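Local coordinates for protein exported gluconolactonase (Xanthomonas campestris pv. campestris, PDB 3DR2) that probably hydrolyses glucono-lactone to gluconate in secondary glucose metabolism, as a calcium-binding six-bladed beta-propeller that forms a dimer, at residues A[44-49]-A[62-67]; A[84-89]-A[104-109]. All coordinates share one frame; numbering follows the deposited sequence.

Contact 1 of 2, residues A[44-49]-A[62-67]; sequences ATWSEG and SDLVGR. With CA (calcium ion), chain D.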
loop_
_atom_site.group_PDB
_atom_site.type_symbol
_atom_site.label_atom_id
_atom_site.label_comp_id
_atom_site.label_asym_id
_atom_site.label_seq_id
_atom_site.Cartn_x
_atom_site.Cartn_y
_atom_site.Cartn_z
ATOM N N ALA A 44 -8.118 3.237 2.248
ATOM C CA ALA A 44 -7.124 2.171 2.393
ATOM C C ALA A 44 -6.700 1.714 1.002
ATOM O O ALA A 44 -7.044 2.343 0.005
ATOM C CB ALA A 44 -7.729 0.998 3.154
ATOM N N THR A 45 -5.934 0.629 0.925
ATOM C CA THR A 45 -5.562 0.098 -0.380
ATOM C C THR A 45 -6.145 -1.306 -0.559
ATOM O O THR A 45 -6.743 -1.605 -1.586
ATOM C CB THR A 45 -4.041 0.029 -0.585
ATOM O OG1 THR A 45 -3.491 1.354 -0.586
ATOM C CG2 THR A 45 -3.735 -0.629 -1.926
ATOM N N TRP A 46 -5.980 -2.166 0.443
ATOM C CA TRP A 46 -6.507 -3.525 0.348
ATOM C C TRP A 46 -7.100 -3.937 1.691
ATOM O O TRP A 46 -6.432 -4.564 2.512
ATOM C CB TRP A 46 -5.386 -4.490 -0.069
ATOM C CG TRP A 46 -5.840 -5.890 -0.404
ATOM C CD1 TRP A 46 -6.369 -6.810 0.456
ATOM C CD2 TRP A 46 -5.758 -6.537 -1.681
ATOM N NE1 TRP A 46 -6.619 -7.988 -0.203
ATOM C CE2 TRP A 46 -6.253 -7.850 -1.515
ATOM C CE3 TRP A 46 -5.311 -6.138 -2.949
ATOM C CZ2 TRP A 46 -6.313 -8.771 -2.572
ATOM C CZ3 TRP A 46 -5.371 -7.054 -4.002
ATOM C CH2 TRP A 46 -5.868 -8.355 -3.804
ATOM N N SER A 47 -8.360 -3.568 1.900
ATOM C CA SER A 47 -9.070 -3.863 3.141
ATOM C C SER A 47 -9.383 -5.343 3.272
ATOM O O SER A 47 -9.832 -5.982 2.316
ATOM C CB SER A 47 -10.368 -3.057 3.202
ATOM O OG SER A 47 -10.089 -1.666 3.230
ATOM N N GLU A 48 -9.175 -5.866 4.476
ATOM C CA GLU A 48 -9.398 -7.283 4.752
ATOM C C GLU A 48 -9.629 -7.553 6.238
ATOM O O GLU A 48 -9.497 -6.661 7.072
ATOM C CB GLU A 48 -8.170 -8.080 4.294
ATOM C CG GLU A 48 -8.398 -8.968 3.080
ATOM C CD GLU A 48 -8.973 -10.309 3.454
ATOM O OE1 GLU A 48 -9.771 -10.375 4.413
ATOM O OE2 GLU A 48 -8.637 -11.308 2.783
ATOM N N GLY A 49 -9.985 -8.801 6.536
ATOM C CA GLY A 49 -10.184 -9.263 7.900
ATOM C C GLY A 49 -10.954 -8.462 8.938
ATOM O O GLY A 49 -10.426 -8.180 10.018
ATOM N N SER A 62 -8.029 -4.915 8.539
ATOM C CA SER A 62 -6.687 -4.642 8.044
ATOM C C SER A 62 -6.595 -3.960 6.698
ATOM O O SER A 62 -7.430 -4.167 5.832
ATOM C CB SER A 62 -5.896 -5.949 7.896
ATOM O OG SER A 62 -5.825 -6.664 9.105
ATOM N N ASP A 63 -5.570 -3.131 6.539
ATOM C CA ASP A 63 -5.285 -2.565 5.231
ATOM C C ASP A 63 -4.015 -3.372 4.968
ATOM O O ASP A 63 -2.926 -2.974 5.368
ATOM C CB ASP A 63 -4.947 -1.081 5.267
ATOM C CG ASP A 63 -4.590 -0.547 3.885
ATOM O OD1 ASP A 63 -4.413 0.677 3.725
ATOM O OD2 ASP A 63 -4.487 -1.368 2.944
ATOM N N LEU A 64 -4.175 -4.530 4.335
ATOM C CA LEU A 64 -3.060 -5.442 4.067
ATOM C C LEU A 64 -1.872 -4.790 3.385
ATOM O O LEU A 64 -0.743 -4.875 3.860
ATOM C CB LEU A 64 -3.552 -6.607 3.209
ATOM C CG LEU A 64 -2.956 -8.013 3.360
ATOM C CD1 LEU A 64 -3.178 -8.752 2.055
ATOM C CD2 LEU A 64 -1.481 -7.985 3.705
ATOM N N VAL A 65 -2.130 -4.139 2.261
ATOM C CA VAL A 65 -1.075 -3.499 1.498
ATOM C C VAL A 65 -0.512 -2.247 2.169
ATOM O O VAL A 65 0.671 -1.934 2.017
ATOM C CB VAL A 65 -1.590 -3.190 0.078
ATOM C CG1 VAL A 65 -0.567 -2.396 -0.709
ATOM C CG2 VAL A 65 -1.895 -4.504 -0.634
ATOM N N GLY A 66 -1.358 -1.545 2.918
ATOM C CA GLY A 66 -0.929 -0.343 3.614
ATOM C C GLY A 66 -0.250 -0.653 4.939
ATOM O O GLY A 66 0.242 0.242 5.622
ATOM N N ARG A 67 -0.247 -1.932 5.306
ATOM C CA ARG A 67 0.389 -2.397 6.527
ATOM C C ARG A 67 -0.097 -1.730 7.804
ATOM O O ARG A 67 0.683 -1.218 8.608
ATOM C CB ARG A 67 1.907 -2.268 6.376
ATOM C CG ARG A 67 2.389 -2.903 5.074
ATOM C CD ARG A 67 3.878 -2.718 4.825
ATOM N NE ARG A 67 4.698 -3.473 5.768
ATOM C CZ ARG A 67 6.005 -3.669 5.625
ATOM N NH1 ARG A 67 6.642 -3.164 4.574
ATOM N NH2 ARG A 67 6.674 -4.372 6.533
HETATM CA CA CA D . -8.896 -13.837 2.831
HETATM O O HOH W 1 -3.025 2.187 1.843
HETATM O O HOH W 2 -10.692 -14.867 4.038
HETATM O O HOH W 3 -7.034 -12.787 1.453
HETATM O O HOH W 4 -8.347 -12.962 5.006
HETATM O O HOH W 5 -10.747 -12.264 3.155
#

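Contact 2 of 2, residues A[84-89]-A[104-109]; sequences ATAFTN and HGRRAI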
loop_
_atom_site.group_PDB
_atom_site.type_symbol
_atom_site.label_atom_id
_atom_site.label_comp_id
_atom_site.label_asym_id
_atom_site.label_seq_id
_atom_site.Cartn_x
_atom_site.Cartn_y
_atom_site.Cartn_z
ATOM N N ALA A 84 2.527 -0.053 10.655
ATOM C CA ALA A 84 3.695 -0.672 10.027
ATOM C C ALA A 84 3.745 -2.166 10.320
ATOM O O ALA A 84 4.779 -2.707 10.726
ATOM C CB ALA A 84 4.972 0.008 10.519
ATOM N N THR A 85 2.621 -2.834 10.085
ATOM C CA THR A 85 2.497 -4.263 10.348
ATOM C C THR A 85 3.273 -5.147 9.374
ATOM O O THR A 85 3.695 -4.702 8.302
ATOM C CB THR A 85 1.044 -4.698 10.268
ATOM O OG1 THR A 85 0.635 -4.684 8.896
ATOM C CG2 THR A 85 0.158 -3.745 11.053
ATOM N N ALA A 86 3.460 -6.402 9.770
ATOM C CA ALA A 86 4.140 -7.373 8.932
ATOM C C ALA A 86 3.058 -8.001 8.051
ATOM O O ALA A 86 2.830 -9.217 8.068
ATOM C CB ALA A 86 4.827 -8.441 9.798
ATOM N N PHE A 87 2.374 -7.142 7.304
ATOM C CA PHE A 87 1.316 -7.552 6.395
ATOM C C PHE A 87 0.213 -8.370 7.049
ATOM O O PHE A 87 -0.077 -9.494 6.640
ATOM C CB PHE A 87 1.909 -8.314 5.207
ATOM C CG PHE A 87 2.902 -7.513 4.423
ATOM C CD1 PHE A 87 4.265 -7.618 4.686
ATOM C CD2 PHE A 87 2.473 -6.603 3.463
ATOM C CE1 PHE A 87 5.184 -6.824 4.003
ATOM C CE2 PHE A 87 3.382 -5.805 2.778
ATOM C CZ PHE A 87 4.740 -5.915 3.047
ATOM N N THR A 88 -0.403 -7.788 8.072
ATOM C CA THR A 88 -1.496 -8.435 8.781
ATOM C C THR A 88 -2.708 -8.527 7.857
ATOM O O THR A 88 -3.053 -7.556 7.174
ATOM C CB THR A 88 -1.860 -7.641 10.043
ATOM O OG1 THR A 88 -0.721 -7.598 10.906
ATOM C CG2 THR A 88 -3.014 -8.295 10.788
ATOM N N ASN A 89 -3.338 -9.697 7.840
ATOM C CA ASN A 89 -4.502 -9.959 6.998
ATOM C C ASN A 89 -5.728 -10.192 7.881
ATOM O O ASN A 89 -6.342 -9.241 8.355
ATOM C CB ASN A 89 -4.222 -11.184 6.108
ATOM C CG ASN A 89 -5.255 -11.362 4.999
ATOM O OD1 ASN A 89 -5.012 -12.074 4.016
ATOM N ND2 ASN A 89 -6.407 -10.724 5.152
ATOM N N HIS A 104 0.962 -12.159 7.112
ATOM C CA HIS A 104 1.647 -12.688 5.931
ATOM C C HIS A 104 3.154 -12.548 6.082
ATOM O O HIS A 104 3.908 -13.447 5.716
ATOM C CB HIS A 104 1.246 -11.924 4.662
ATOM C CG HIS A 104 -0.082 -12.307 4.086
ATOM N ND1 HIS A 104 -0.499 -11.857 2.851
ATOM C CD2 HIS A 104 -1.088 -13.077 4.565
ATOM C CE1 HIS A 104 -1.705 -12.332 2.594
ATOM N NE2 HIS A 104 -2.086 -13.074 3.619
ATOM N N GLY A 105 3.580 -11.402 6.606
ATOM C CA GLY A 105 4.995 -11.130 6.778
ATOM C C GLY A 105 5.718 -12.042 7.746
ATOM O O GLY A 105 6.714 -12.677 7.382
ATOM N N ARG A 106 5.240 -12.101 8.984
ATOM C CA ARG A 106 5.875 -12.960 9.973
ATOM C C ARG A 106 5.469 -14.416 9.765
ATOM O O ARG A 106 5.996 -15.315 10.427
ATOM C CB ARG A 106 5.534 -12.490 11.397
ATOM C CG ARG A 106 6.307 -11.232 11.801
ATOM C CD ARG A 106 6.318 -10.997 13.304
ATOM N NE ARG A 106 5.067 -10.425 13.791
ATOM C CZ ARG A 106 4.863 -10.041 15.048
ATOM N NH1 ARG A 106 3.694 -9.524 15.403
ATOM N NH2 ARG A 106 5.825 -10.179 15.954
ATOM N N ARG A 107 4.542 -14.633 8.831
ATOM C CA ARG A 107 4.042 -15.969 8.495
ATOM C C ARG A 107 3.633 -16.683 9.777
ATOM O O ARG A 107 4.124 -17.766 10.098
ATOM C CB ARG A 107 5.129 -16.745 7.734
ATOM C CG ARG A 107 5.484 -16.078 6.406
ATOM C CD ARG A 107 6.770 -16.594 5.773
ATOM N NE ARG A 107 6.700 -18.004 5.393
ATOM C CZ ARG A 107 7.672 -18.656 4.761
ATOM N NH1 ARG A 107 8.791 -18.026 4.429
ATOM N NH2 ARG A 107 7.532 -19.942 4.472
ATOM N N ALA A 108 2.703 -16.073 10.501
ATOM C CA ALA A 108 2.277 -16.634 11.769
ATOM C C ALA A 108 0.977 -16.063 12.285
ATOM O O ALA A 108 0.373 -15.187 11.666
ATOM C CB ALA A 108 3.369 -16.395 12.802
ATOM N N ILE A 109 0.558 -16.596 13.428
ATOM C CA ILE A 109 -0.633 -16.141 14.131
ATOM C C ILE A 109 -0.089 -15.366 15.327
ATOM O O ILE A 109 0.755 -15.879 16.069
ATOM C CB ILE A 109 -1.471 -17.317 14.671
ATOM C CG1 ILE A 109 -1.948 -18.200 13.516
ATOM C CG2 ILE A 109 -2.659 -16.784 15.468
ATOM C CD1 ILE A 109 -2.839 -17.483 12.507
#

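Contact 1 of 2, residues A[44-49]-A[62-67]
The carboxylate of Asp63 turns back to the loop before strand 47-53 and takes two successive backbone N-H groups on one oxygen. Trp46 N reaches Asp63 OD2 at 3.0 Å in an almost straight line (178°), and Thr45 N meets the same OD2 at 3.2 Å; both come from one face of the carboxylate, well out of its plane. The reach depends on CG standing anti to the backbone N (chi1 177°). A water bridges the other oxygen, Asp63 OD1, to Thr45 OG1. Beside this polar grip, Val65 CG2 presses on Trp46 CB at 3.5 Å, and Leu64 runs alongside the indole, with its CB 3.9 Å from Trp46 CD1.

Behind the loop the backbones pair as antiparallel strands: Glu48 N binds Ser62 O at 2.8 Å, Ser62 N returns to Glu48 O at 2.7 Å, and Leu64 N adds a bond to Trp46 O. This pairing sets the base of Glu48, whose chain bends at chi2 (-85°) to place OE2 2.5 Å from the calcium ion. Its other oxygen, OE1, accepts Gly49 N and Asn281 ND2, which helps fix the carboxylate's rotation. Asn134, Asn191 and Asp242 complete the protein ligands, with four waters, in the central metal site of an SMP-30/gluconolactonase beta-propeller, reached here from a blade's innermost strand.

Contact 2 of 2, residues A[84-89]-A[104-109]
Two backbone bonds join Phe87 and Ala86 to the turn after strand 99-103, where one propeller blade's beta-meander doubles back and Arg107 and Ala108, both facing Glu103, form a G1 beta bulge. His104 N reaches Phe87 O at 2.9 Å, and Gly105 N reaches Ala86 O at 2.7 Å. Both donors stand above the planes of the carbonyls they meet. Ala86 is the centre of an inverse gamma turn and Phe87 has positive phi; together they bring two consecutive carbonyls before two consecutive N-H groups.

Packing is closest around these bonds. Phe87 CB lies 3.7 Å from His104 CB, while the ring, with CG beside the backbone N (chi1 -59°), leads away and meets Gly105 CA only at its edge. With no side chain between, the alpha carbon of Gly105 sits close against both that ring edge and the bond to Ala86 O. The phenyl ring also touches Leu64 and Arg67 of the same chain and Arg68 of the second subunit.

Toward solvent the contact thins out. There Ala86 CB touches the aliphatic Arg106 CG at 3.7 Å, and the arginine chain bends at chi3 (-78°) to carry its guanidinium to Glu103, in a salt bridge through NE, and to the carbonyl of Ala118. Arg106 N, by contrast, is buried without a partner.

At the inner end, the imidazole gives ND1 to the carbonyl of Gln158 and crosses the Asn89 amide with the two planes 74° apart, leaving His104 NE2 3.1 Å from Asn89 OD1.

Overall arrangement
Contacts 1 and 2 follow one another along the chain, with centres about 11 Å apart on the same side of the propeller's centre. Contact 1 joins strands 47-53 and 58-63 of one antiparallel sheet; contact 2 belongs to the next sheet, bringing the entry to its first strand, 88-93, against the turn between 99-103 and 108-112. Blade meets blade where Ser62 OG lies 2.7 Å from Asn89 O, a probable hydrogen bond; Arg67 O, 2.9 Å from Thr85 N, probably ties the turn after strand 58-63 to the connection into the next blade. Contact 1 supplies a calcium ligand near the central axis, and both contacts also touch the second subunit, so these blades lie between metal site and second subunit.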